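Local coordinates for Doc8: Type I dockerin repeat domain from family 9 glycoside hydrolase WP_009982745[Ruminococcus flavefaciens] (Ruminococcus flavefaciens FD-1, PDB 5M2S), which probably binds a cohesin module through its paired calcium-binding repeats, attaching a family 9 glycoside hydrolase to the bacterial cellulosome, at residues D30-G35 / I39-I44; I45-S48 / K54-R57; Q47-P52 / N80-A85; G73-N78 / N84-A89. All blocks are in the same frame, centred on the assembly; numbering follows the deposited sequence. Where two conformers were deposited one is given.

Interaction 1 of 4, residues D30-G35 / I39-I44. With CA (calcium ion), chain G.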
loop_
_atom_site.group_PDB
_atom_site.type_symbol
_atom_site.label_atom_id
_atom_site.label_comp_id
_atom_site.label_asym_id
_atom_site.label_seq_id
_atom_site.Cartn_x
_atom_site.Cartn_y
_atom_site.Cartn_z
ATOM N N ASP B 30 -4.253 10.892 13.013
ATOM C CA ASP B 30 -3.362 11.858 12.367
ATOM C C ASP B 30 -2.071 12.053 13.158
ATOM O O ASP B 30 -1.782 13.137 13.697
ATOM C CB ASP B 30 -4.072 13.198 12.124
ATOM C CG ASP B 30 -3.274 14.142 11.265
ATOM O OD1 ASP B 30 -2.309 13.690 10.562
ATOM O OD2 ASP B 30 -3.619 15.374 11.321
ATOM N N ALA B 31 -1.273 10.984 13.155
ATOM C CA ALA B 31 -0.020 10.899 13.896
ATOM C C ALA B 31 1.028 11.876 13.408
ATOM O O ALA B 31 1.901 12.284 14.196
ATOM C CB ALA B 31 0.485 9.468 13.878
ATOM N N ASN B 32 0.969 12.258 12.129
ATOM C CA ASN B 32 1.917 13.261 11.609
ATOM C C ASN B 32 1.364 14.709 11.540
ATOM O O ASN B 32 2.035 15.613 11.027
ATOM C CB ASN B 32 2.520 12.810 10.282
ATOM C CG ASN B 32 1.531 12.788 9.148
ATOM O OD1 ASN B 32 0.440 13.347 9.252
ATOM N ND2 ASN B 32 1.890 12.099 8.071
ATOM N N CYS B 33 0.163 14.904 12.071
ATOM C CA CYS B 33 -0.463 16.228 12.191
ATOM C C CYS B 33 -0.505 17.041 10.898
ATOM O O CYS B 33 -0.300 18.279 10.917
ATOM C CB CYS B 33 0.227 17.031 13.282
ATOM S SG CYS B 33 0.138 16.262 14.909
ATOM N N ASP B 34 -0.852 16.382 9.802
ATOM C CA ASP B 34 -1.007 17.064 8.527
ATOM C C ASP B 34 -2.464 17.293 8.130
ATOM O O ASP B 34 -2.739 17.846 7.057
ATOM C CB ASP B 34 -0.216 16.348 7.431
ATOM C CG ASP B 34 -0.862 15.066 6.961
ATOM O OD1 ASP B 34 -1.782 14.583 7.649
ATOM O OD2 ASP B 34 -0.418 14.562 5.900
ATOM N N GLY B 35 -3.405 16.883 8.987
ATOM C CA GLY B 35 -4.842 17.096 8.756
ATOM C C GLY B 35 -5.549 16.080 7.888
ATOM O O GLY B 35 -6.747 16.244 7.573
ATOM N N ILE B 39 -1.572 6.537 4.945
ATOM C CA ILE B 39 -0.613 5.516 5.338
ATOM C C ILE B 39 0.647 6.135 5.912
ATOM O O ILE B 39 1.381 5.452 6.630
ATOM C CB ILE B 39 -0.345 4.516 4.186
ATOM C CG1 ILE B 39 0.402 3.274 4.656
ATOM C CG2 ILE B 39 0.384 5.174 3.025
ATOM C CD1 ILE B 39 -0.428 2.300 5.452
ATOM N N SER B 40 0.916 7.420 5.628
ATOM C CA SER B 40 2.089 8.090 6.247
ATOM C C SER B 40 1.970 8.169 7.776
ATOM O O SER B 40 2.972 8.247 8.524
ATOM C CB SER B 40 2.356 9.512 5.692
ATOM O OG SER B 40 3.070 9.500 4.444
ATOM N N ASP B 41 0.733 8.166 8.251
ATOM C CA ASP B 41 0.506 8.133 9.696
ATOM C C ASP B 41 0.949 6.806 10.287
ATOM O O ASP B 41 1.513 6.798 11.368
ATOM C CB ASP B 41 -0.965 8.456 9.984
ATOM C CG ASP B 41 -1.322 9.883 9.607
ATOM O OD1 ASP B 41 -0.672 10.811 10.161
ATOM O OD2 ASP B 41 -2.230 10.103 8.776
ATOM N N ALA B 42 0.750 5.688 9.581
ATOM C CA ALA B 42 1.287 4.424 10.044
ATOM C C ALA B 42 2.813 4.412 9.990
ATOM O O ALA B 42 3.477 3.925 10.917
ATOM C CB ALA B 42 0.689 3.249 9.242
ATOM N N VAL B 43 3.382 5.005 8.931
ATOM C CA VAL B 43 4.830 5.129 8.826
ATOM C C VAL B 43 5.424 5.867 10.037
ATOM O O VAL B 43 6.388 5.396 10.650
ATOM C CB VAL B 43 5.231 5.867 7.521
ATOM C CG1 VAL B 43 6.714 6.181 7.504
ATOM C CG2 VAL B 43 4.847 5.035 6.289
ATOM N N ILE B 44 4.900 7.041 10.368
ATOM C CA ILE B 44 5.533 7.800 11.443
ATOM C C ILE B 44 5.494 7.050 12.802
ATOM O O ILE B 44 6.452 7.117 13.588
ATOM C CB ILE B 44 5.027 9.250 11.530
ATOM C CG1 ILE B 44 6.050 10.102 12.287
ATOM C CG2 ILE B 44 3.641 9.353 12.144
ATOM C CD1 ILE B 44 5.673 11.563 12.238
HETATM CA CA CA G . -1.708 12.502 8.723
HETATM O O HOH W 1 -0.671 11.939 6.649
#

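Interaction 2 of 4, residues I45-S48 / K54-R57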
loop_
_atom_site.group_PDB
_atom_site.type_symbol
_atom_site.label_atom_id
_atom_site.label_comp_id
_atom_site.label_asym_id
_atom_site.label_seq_id
_atom_site.Cartn_x
_atom_site.Cartn_y
_atom_site.Cartn_z
ATOM N N ILE B 45 4.403 6.350 13.072
ATOM C CA ILE B 45 4.326 5.535 14.252
ATOM C C ILE B 45 5.423 4.457 14.222
ATOM O O ILE B 45 6.145 4.278 15.201
ATOM C CB ILE B 45 2.913 4.897 14.386
ATOM C CG1 ILE B 45 1.867 5.960 14.802
ATOM C CG2 ILE B 45 2.904 3.743 15.414
ATOM C CD1 ILE B 45 0.421 5.488 14.637
ATOM N N MET B 46 5.576 3.755 13.090
ATOM C CA MET B 46 6.580 2.690 13.020
ATOM C C MET B 46 7.980 3.256 13.178
ATOM O O MET B 46 8.826 2.645 13.825
ATOM C CB MET B 46 6.497 1.906 11.717
ATOM C CG MET B 46 5.227 1.109 11.552
ATOM S SD MET B 46 4.825 0.041 12.952
ATOM C CE MET B 46 6.312 -0.992 12.971
ATOM N N GLN B 47 8.217 4.435 12.620
ATOM C CA GLN B 47 9.531 5.054 12.718
ATOM C C GLN B 47 9.831 5.463 14.141
ATOM O O GLN B 47 10.967 5.237 14.630
ATOM C CB GLN B 47 9.609 6.263 11.805
ATOM C CG GLN B 47 9.585 5.914 10.333
ATOM C CD GLN B 47 9.701 7.152 9.491
ATOM O OE1 GLN B 47 9.088 8.157 9.803
ATOM N NE2 GLN B 47 10.503 7.090 8.429
ATOM N N SER B 48 8.837 6.031 14.822
ATOM C CA SER B 48 9.034 6.424 16.224
ATOM C C SER B 48 9.399 5.226 17.084
ATOM O O SER B 48 10.257 5.334 17.972
ATOM C CB SER B 48 7.798 7.108 16.799
ATOM O OG SER B 48 7.964 7.372 18.191
ATOM N N LYS B 54 15.752 9.161 16.834
ATOM C CA LYS B 54 15.600 9.940 15.617
ATOM C C LYS B 54 14.196 10.438 15.429
ATOM O O LYS B 54 13.977 11.588 15.100
ATOM C CB LYS B 54 16.012 9.102 14.387
ATOM C CG LYS B 54 15.948 9.866 13.082
ATOM C CD LYS B 54 16.702 9.187 11.933
ATOM C CE LYS B 54 16.513 9.997 10.664
ATOM N NZ LYS B 54 17.157 9.390 9.482
ATOM N N PHE B 55 13.221 9.547 15.593
ATOM C CA PHE B 55 11.851 9.822 15.173
ATOM C C PHE B 55 10.810 9.857 16.297
ATOM O O PHE B 55 9.619 10.088 16.024
ATOM C CB PHE B 55 11.396 8.718 14.198
ATOM C CG PHE B 55 12.085 8.741 12.860
ATOM C CD1 PHE B 55 11.906 9.820 11.995
ATOM C CD2 PHE B 55 12.887 7.679 12.467
ATOM C CE1 PHE B 55 12.522 9.836 10.755
ATOM C CE2 PHE B 55 13.518 7.689 11.232
ATOM C CZ PHE B 55 13.337 8.773 10.381
ATOM N N GLY B 56 11.211 9.606 17.538
ATOM C CA GLY B 56 10.277 9.709 18.657
ATOM C C GLY B 56 9.945 11.134 19.080
ATOM O O GLY B 56 10.344 12.096 18.420
ATOM N N ARG B 57 9.197 11.262 20.180
ATOM C CA ARG B 57 8.614 12.561 20.600
ATOM C C ARG B 57 9.673 13.628 20.872
ATOM O O ARG B 57 9.416 14.821 20.666
ATOM C CB ARG B 57 7.689 12.390 21.817
ATOM C CG ARG B 57 8.359 11.896 23.085
ATOM C CD ARG B 57 7.373 11.759 24.236
ATOM N NE ARG B 57 6.902 13.045 24.754
ATOM C CZ ARG B 57 5.639 13.514 24.699
ATOM N NH1 ARG B 57 4.653 12.836 24.098
ATOM N NH2 ARG B 57 5.343 14.702 25.231
#

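Interaction 3 of 4, residues Q47-P52 / N80-A85. With CA (calcium ion), chain F.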
loop_
_atom_site.group_PDB
_atom_site.type_symbol
_atom_site.label_atom_id
_atom_site.label_comp_id
_atom_site.label_asym_id
_atom_site.label_seq_id
_atom_site.Cartn_x
_atom_site.Cartn_y
_atom_site.Cartn_z
ATOM N N GLN B 47 8.217 4.435 12.620
ATOM C CA GLN B 47 9.531 5.054 12.718
ATOM C C GLN B 47 9.831 5.463 14.141
ATOM O O GLN B 47 10.967 5.237 14.630
ATOM C CB GLN B 47 9.609 6.263 11.805
ATOM C CG GLN B 47 9.585 5.914 10.333
ATOM C CD GLN B 47 9.701 7.152 9.491
ATOM O OE1 GLN B 47 9.088 8.157 9.803
ATOM N NE2 GLN B 47 10.503 7.090 8.429
ATOM N N SER B 48 8.837 6.031 14.822
ATOM C CA SER B 48 9.034 6.424 16.224
ATOM C C SER B 48 9.399 5.226 17.084
ATOM O O SER B 48 10.257 5.334 17.972
ATOM C CB SER B 48 7.798 7.108 16.799
ATOM O OG SER B 48 7.964 7.372 18.191
ATOM N N LEU B 49 8.750 4.086 16.835
ATOM C CA LEU B 49 9.012 2.875 17.601
ATOM C C LEU B 49 10.367 2.231 17.247
ATOM O O LEU B 49 11.071 1.721 18.134
ATOM C CB LEU B 49 7.875 1.885 17.367
ATOM C CG LEU B 49 6.526 2.331 17.969
ATOM C CD1 LEU B 49 5.402 1.445 17.476
ATOM C CD2 LEU B 49 6.580 2.350 19.478
ATOM N N SER B 50 10.730 2.285 15.976
ATOM C CA SER B 50 11.955 1.632 15.470
ATOM C C SER B 50 13.230 2.403 15.799
ATOM O O SER B 50 14.288 1.780 16.001
ATOM C CB SER B 50 11.876 1.468 13.944
ATOM O OG SER B 50 10.771 0.648 13.599
ATOM N N ASN B 51 13.139 3.734 15.879
ATOM C CA ASN B 51 14.302 4.579 16.148
ATOM C C ASN B 51 13.872 5.822 16.936
ATOM O O ASN B 51 13.805 6.927 16.398
ATOM C CB ASN B 51 15.027 4.931 14.846
ATOM C CG ASN B 51 16.370 5.583 15.090
ATOM O OD1 ASN B 51 16.754 5.868 16.240
ATOM N ND2 ASN B 51 17.102 5.839 13.998
ATOM N N PRO B 52 13.556 5.614 18.223
ATOM C CA PRO B 52 13.025 6.703 19.055
ATOM C C PRO B 52 13.975 7.902 19.120
ATOM O O PRO B 52 13.501 9.020 19.194
ATOM C CB PRO B 52 12.864 6.065 20.437
ATOM C CG PRO B 52 12.874 4.605 20.209
ATOM C CD PRO B 52 13.636 4.336 18.952
ATOM N N ASN B 80 -3.247 3.550 26.149
ATOM C CA ASN B 80 -1.988 2.843 26.321
ATOM C C ASN B 80 -0.815 3.456 25.531
ATOM O O ASN B 80 0.305 2.907 25.542
ATOM C CB ASN B 80 -2.112 1.346 25.998
ATOM C CG ASN B 80 -2.090 1.077 24.513
ATOM O OD1 ASN B 80 -2.428 1.948 23.753
ATOM N ND2 ASN B 80 -1.701 -0.126 24.106
ATOM N N GLY B 81 -1.053 4.580 24.863
ATOM C CA GLY B 81 0.028 5.221 24.101
ATOM C C GLY B 81 0.293 4.530 22.796
ATOM O O GLY B 81 -0.573 3.805 22.285
ATOM N N ILE B 82 1.474 4.782 22.235
ATOM C CA ILE B 82 1.767 4.360 20.882
ATOM C C ILE B 82 2.466 3.019 20.865
ATOM O O ILE B 82 3.544 2.830 21.485
ATOM C CB ILE B 82 2.583 5.423 20.134
ATOM C CG1 ILE B 82 1.775 6.720 19.992
ATOM C CG2 ILE B 82 3.025 4.882 18.777
ATOM C CD1 ILE B 82 0.522 6.617 19.126
ATOM N N THR B 83 1.833 2.062 20.189
ATOM C CA THR B 83 2.440 0.763 19.951
ATOM C C THR B 83 2.241 0.371 18.488
ATOM O O THR B 83 1.536 1.055 17.752
ATOM C CB THR B 83 1.831 -0.350 20.828
ATOM O OG1 THR B 83 0.535 -0.739 20.341
ATOM C CG2 THR B 83 1.722 0.080 22.265
ATOM N N ASN B 84 2.827 -0.764 18.096
ATOM C CA ASN B 84 2.677 -1.263 16.719
ATOM C C ASN B 84 1.203 -1.374 16.315
ATOM O O ASN B 84 0.831 -1.106 15.165
ATOM C CB ASN B 84 3.348 -2.634 16.542
ATOM C CG ASN B 84 4.865 -2.562 16.465
ATOM O OD1 ASN B 84 5.458 -1.508 16.185
ATOM N ND2 ASN B 84 5.520 -3.709 16.704
ATOM N N ALA B 85 0.353 -1.774 17.264
ATOM C CA ALA B 85 -1.056 -1.972 16.985
ATOM C C ALA B 85 -1.778 -0.709 16.568
ATOM O O ALA B 85 -2.810 -0.779 15.893
ATOM C CB ALA B 85 -1.743 -2.589 18.191
HETATM CA CA CA F . -2.405 2.642 21.468
HETATM O O HOH W 2 -1.947 0.295 21.099
#

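Interaction 4 of 4, residues G73-N78 / N84-A89. With CA (calcium ion), chain F.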
loop_
_atom_site.group_PDB
_atom_site.type_symbol
_atom_site.label_atom_id
_atom_site.label_comp_id
_atom_site.label_asym_id
_atom_site.label_seq_id
_atom_site.Cartn_x
_atom_site.Cartn_y
_atom_site.Cartn_z
ATOM N N GLY B 73 -2.468 9.587 17.341
ATOM C CA GLY B 73 -2.150 8.274 16.862
ATOM C C GLY B 73 -2.557 7.122 17.744
ATOM O O GLY B 73 -2.485 5.971 17.309
ATOM N N ASP B 74 -3.008 7.421 18.956
ATOM C CA ASP B 74 -3.335 6.371 19.949
ATOM C C ASP B 74 -4.772 5.915 19.717
ATOM O O ASP B 74 -5.690 6.209 20.504
ATOM C CB ASP B 74 -3.112 6.876 21.374
ATOM C CG ASP B 74 -3.287 5.789 22.423
ATOM O OD1 ASP B 74 -3.429 4.598 22.034
ATOM O OD2 ASP B 74 -3.271 6.130 23.634
ATOM N N VAL B 75 -4.938 5.217 18.594
ATOM C CA VAL B 75 -6.257 4.826 18.088
ATOM C C VAL B 75 -6.627 3.389 18.531
ATOM O O VAL B 75 -7.806 3.029 18.548
ATOM C CB VAL B 75 -6.330 4.956 16.534
ATOM C CG1 VAL B 75 -6.288 6.425 16.144
ATOM C CG2 VAL B 75 -5.238 4.174 15.816
ATOM N N ASN B 76 -5.615 2.580 18.818
ATOM C CA ASN B 76 -5.797 1.230 19.312
ATOM C C ASN B 76 -5.611 1.253 20.815
ATOM O O ASN B 76 -4.594 1.744 21.301
ATOM C CB ASN B 76 -4.773 0.276 18.684
ATOM C CG ASN B 76 -4.746 -1.081 19.371
ATOM O OD1 ASN B 76 -3.960 -1.322 20.318
ATOM N ND2 ASN B 76 -5.636 -1.981 18.931
ATOM N N GLU B 77 -6.582 0.728 21.537
ATOM C CA GLU B 77 -6.536 0.680 23.004
ATOM C C GLU B 77 -6.204 2.070 23.574
ATOM O O GLU B 77 -5.356 2.216 24.449
ATOM C CB GLU B 77 -5.521 -0.385 23.476
ATOM C CG GLU B 77 -5.884 -1.818 23.156
ATOM C CD GLU B 77 -7.054 -2.339 23.979
ATOM O OE1 GLU B 77 -7.620 -1.566 24.771
ATOM O OE2 GLU B 77 -7.365 -3.549 23.864
ATOM N N ASN B 78 -6.891 3.097 23.049
ATOM C CA ASN B 78 -6.650 4.468 23.474
ATOM C C ASN B 78 -6.419 4.568 25.003
ATOM O O ASN B 78 -7.253 4.095 25.803
ATOM C CB ASN B 78 -7.781 5.403 23.037
ATOM C CG ASN B 78 -7.547 6.836 23.465
ATOM O OD1 ASN B 78 -8.247 7.347 24.363
ATOM N ND2 ASN B 78 -6.565 7.481 22.865
ATOM N N ASN B 84 2.827 -0.764 18.096
ATOM C CA ASN B 84 2.677 -1.263 16.719
ATOM C C ASN B 84 1.203 -1.374 16.315
ATOM O O ASN B 84 0.831 -1.106 15.165
ATOM C CB ASN B 84 3.348 -2.634 16.542
ATOM C CG ASN B 84 4.865 -2.562 16.465
ATOM O OD1 ASN B 84 5.458 -1.508 16.185
ATOM N ND2 ASN B 84 5.520 -3.709 16.704
ATOM N N ALA B 85 0.353 -1.774 17.264
ATOM C CA ALA B 85 -1.056 -1.972 16.985
ATOM C C ALA B 85 -1.778 -0.709 16.568
ATOM O O ALA B 85 -2.810 -0.779 15.893
ATOM C CB ALA B 85 -1.743 -2.589 18.191
ATOM N N ASP B 86 -1.260 0.460 16.950
ATOM C CA ASP B 86 -1.839 1.737 16.471
ATOM C C ASP B 86 -1.658 1.916 14.950
ATOM O O ASP B 86 -2.582 2.346 14.237
ATOM C CB ASP B 86 -1.241 2.901 17.254
ATOM C CG ASP B 86 -1.661 2.885 18.721
ATOM O OD1 ASP B 86 -2.880 2.948 19.004
ATOM O OD2 ASP B 86 -0.787 2.743 19.596
ATOM N N ALA B 87 -0.468 1.566 14.469
ATOM C CA ALA B 87 -0.181 1.581 13.028
ATOM C C ALA B 87 -1.065 0.596 12.299
ATOM O O ALA B 87 -1.656 0.931 11.275
ATOM C CB ALA B 87 1.279 1.276 12.769
ATOM N N LEU B 88 -1.192 -0.620 12.831
ATOM C CA LEU B 88 -2.064 -1.625 12.209
ATOM C C LEU B 88 -3.490 -1.169 12.151
ATOM O O LEU B 88 -4.178 -1.437 11.159
ATOM C CB LEU B 88 -1.991 -2.952 12.960
ATOM C CG LEU B 88 -0.612 -3.618 12.969
ATOM C CD1 LEU B 88 -0.587 -4.859 13.851
ATOM C CD2 LEU B 88 -0.230 -3.983 11.566
ATOM N N ALA B 89 -3.972 -0.497 13.209
ATOM C CA ALA B 89 -5.340 0.012 13.204
ATOM C C ALA B 89 -5.573 1.039 12.084
ATOM O O ALA B 89 -6.633 1.049 11.421
ATOM C CB ALA B 89 -5.676 0.629 14.557
HETATM CA CA CA F . -2.405 2.642 21.468
HETATM O O HOH W 2 -1.947 0.295 21.099
#

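Interaction 1 of 4, residues D30-G35 / I39-I44
D41, near the start of helix 39-50, reaches back to A31 and N32 and grips the calcium ion cradled by the 30-35 loop, closing an EF-hand-like calcium site of the dockerin. Its CB stays a loose 4.1 Å from A31 N. With CG anti to its own carbonyl carbon (chi1 -66°), the carboxylate turns toward the loop and meets the metal with both oxygens, a bidentate grip with OD1 and OD2 each 2.5 Å from the calcium. OD1 does double duty: N32 N donates to it almost along its C-O axis, over 2.9 Å and nearly straight at 165°. OD2 accepts from D38 N, so both oxygens are fixed by the backbone as well as by the metal.

The plane of the D30 carboxylate stands 82° from that of D41, and D30 OD1 binds the calcium at 2.3 Å. That group is itself steadied by D34 N, which uses the syn lone pair of OD1, and by G35 N at OD2. N32 OD1, D34 OD1, I36 O and a water complete the sphere. The water also links N32 ND2 to D34 OD2, while N32 ND2 bonds in addition to the backbone of the partner protein chain. Beside this polar cluster, I44 CG2 packs on A31 CB at 3.6 Å and I44 CD1 lies 3.9 Å from N32 CB.

Seven oxygens, three carboxylates among the donors, surround one divalent ion. The metal probably offsets their mutual repulsion, which is consistent with calcium being needed to order this loop against the helix.

Interaction 2 of 4, residues I45-S48 / K54-R57
This is a buried contact in which Q47, on helix 39-50, lies flat over the ring of F55, on the short helix 52-55 that follows a sharp reversal of the chain. The amide of Q47 and the ring are stacked, their planes 12° apart, with CD above the ring centre. Nearer the backbone, Q47 CB makes a CH-pi contact over the same face, 4.0 Å from the ring centroid and 28° off its normal. An extended chain beyond CG (chi2 -179°) carries the amide along the ring, and brings Q47 NE2 to 3.8 Å from F55 CZ. K54 CG lies on the opposite face, so the ring sits between the Q47 amide and the aliphatic chain of K54.

The backbones draw close at S48 and G56, whose CA atoms are 4.3 Å apart. F55 CB touches Q47 O at 3.5 Å. F55 is also tied by a backbone hydrogen bond to I65.

The polar end of Q47 is spent elsewhere: OE1 bonds to a polar side chain of the partner protein chain and NE2 to its backbone. K54 NZ likewise pairs, in a salt bridge, with an acidic side chain of that other chain. The stack thus holds the Q47 amide flat at the interface, at the turn where helix 39-50, which follows the first calcium loop of the type I dockerin, gives way to helix 52-55; the partner is presumably a cohesin.

Interaction 3 of 4, residues Q47-P52 / N80-A85
L49 turns its CG to the side of its backbone N (chi1 -68°) and runs on extended (chi2 169°), projecting from the last turn of helix 39-50 onto the backbone of I82, T83 and N84. These residues form the last part of the second EF-hand-like calcium loop of the dockerin, just after the ligand G81, and lead into helix 84-94, so the contact joins the end of one helix to the beginning of the other.

The two methyls of L49 divide the work. CD2 rests 3.7 Å from I82 O. CD1 sits over the following peptide, 3.5 Å from T83 C and 3.4 Å from N84 N. A looser apolar touch joins L49 CD1 to I82 CG2 at 4.4 Å; the end of the I82 side chain turns elsewhere, with I45 among its neighbours. N84 bends its amide toward the same leucine, although its side chain is modelled in two conformers and that approach is less certain. The contact lies at the surface and is held by packing.

The backbone that L49 leans on is made firm by the metal site. G81 O binds the calcium ion at 2.3 Å, T83 N donates to D86 OD2, and T83 occupies the N-cap of helix 84-94, accepting a weak capping bond from A85 N at its OG1. That same T83 OG1 is hydrogen-bonded at 2.8 Å to a water that itself coordinates the calcium.

Interaction 4 of 4, residues G73-N78 / N84-A89
D86, in the first turns of helix 84-94, and N76, in the 73-78 loop, meet at the calcium ion of the dockerin's second EF-hand-like site. The tight part of the contact centres on the D86 carboxylate. A chi1 of -67° swings this group in to the metal, which it binds through both oxygens. D86 OD1 also accepts from N76 N at 2.8 Å, met nearly along its C-O axis, and D86 OD2 takes a bond from T83 N. The carboxylate of D74 is turned 87° against it and adds one ligand, D74 OD1, at 2.3 Å from the calcium. At the base of the group, D86 CB presses on G73 O at 3.3 Å. V75 CG2 extends the close packing to A89 CB, 3.8 Å away, while W28 and L101 also touch V75.

The outer side is open to solvent and less filled. N76 serves the metal with its backbone O, 2.4 Å from the calcium, so its side chain is left for other work: this partly exposed amide rests on A85, with N76 OD1 3.3 Å from A85 CB. The same OD1 accepts a hydrogen bond from the calcium-bound water at 2.7 Å, making it a second-shell group. N80 and G81 supply the remaining ligands. Beyond N76 the loop runs out through the exposed E77 and N78. D74 OD2 is held by G79 N, and the outer turn is pinned back as N78 ND2 donates to D74 O in the carbonyl plane at 2.8 Å.

Along the chain, interaction 1 comes first, interactions 2 and 3 both start from the later part of helix 39-50, and interactions 3 and 4 end on helix 84-94. Interactions 1 and 4 hold the two calcium ions on opposite sides of the chain's centre, their centres 12 Å apart, and meet where A42 CB packs against A87 O. Interactions 2 and 3, with centres 6 Å apart, share Q47 and S48; interactions 3 and 4 share N84, A85 and one calcium site. Two calcium loops, each followed by a helix, are thus joined through helix-helix packing into one domain, as in other dockerins, with the partner protein touching the first calcium loop, helices 39-50 and 52-55, and L88.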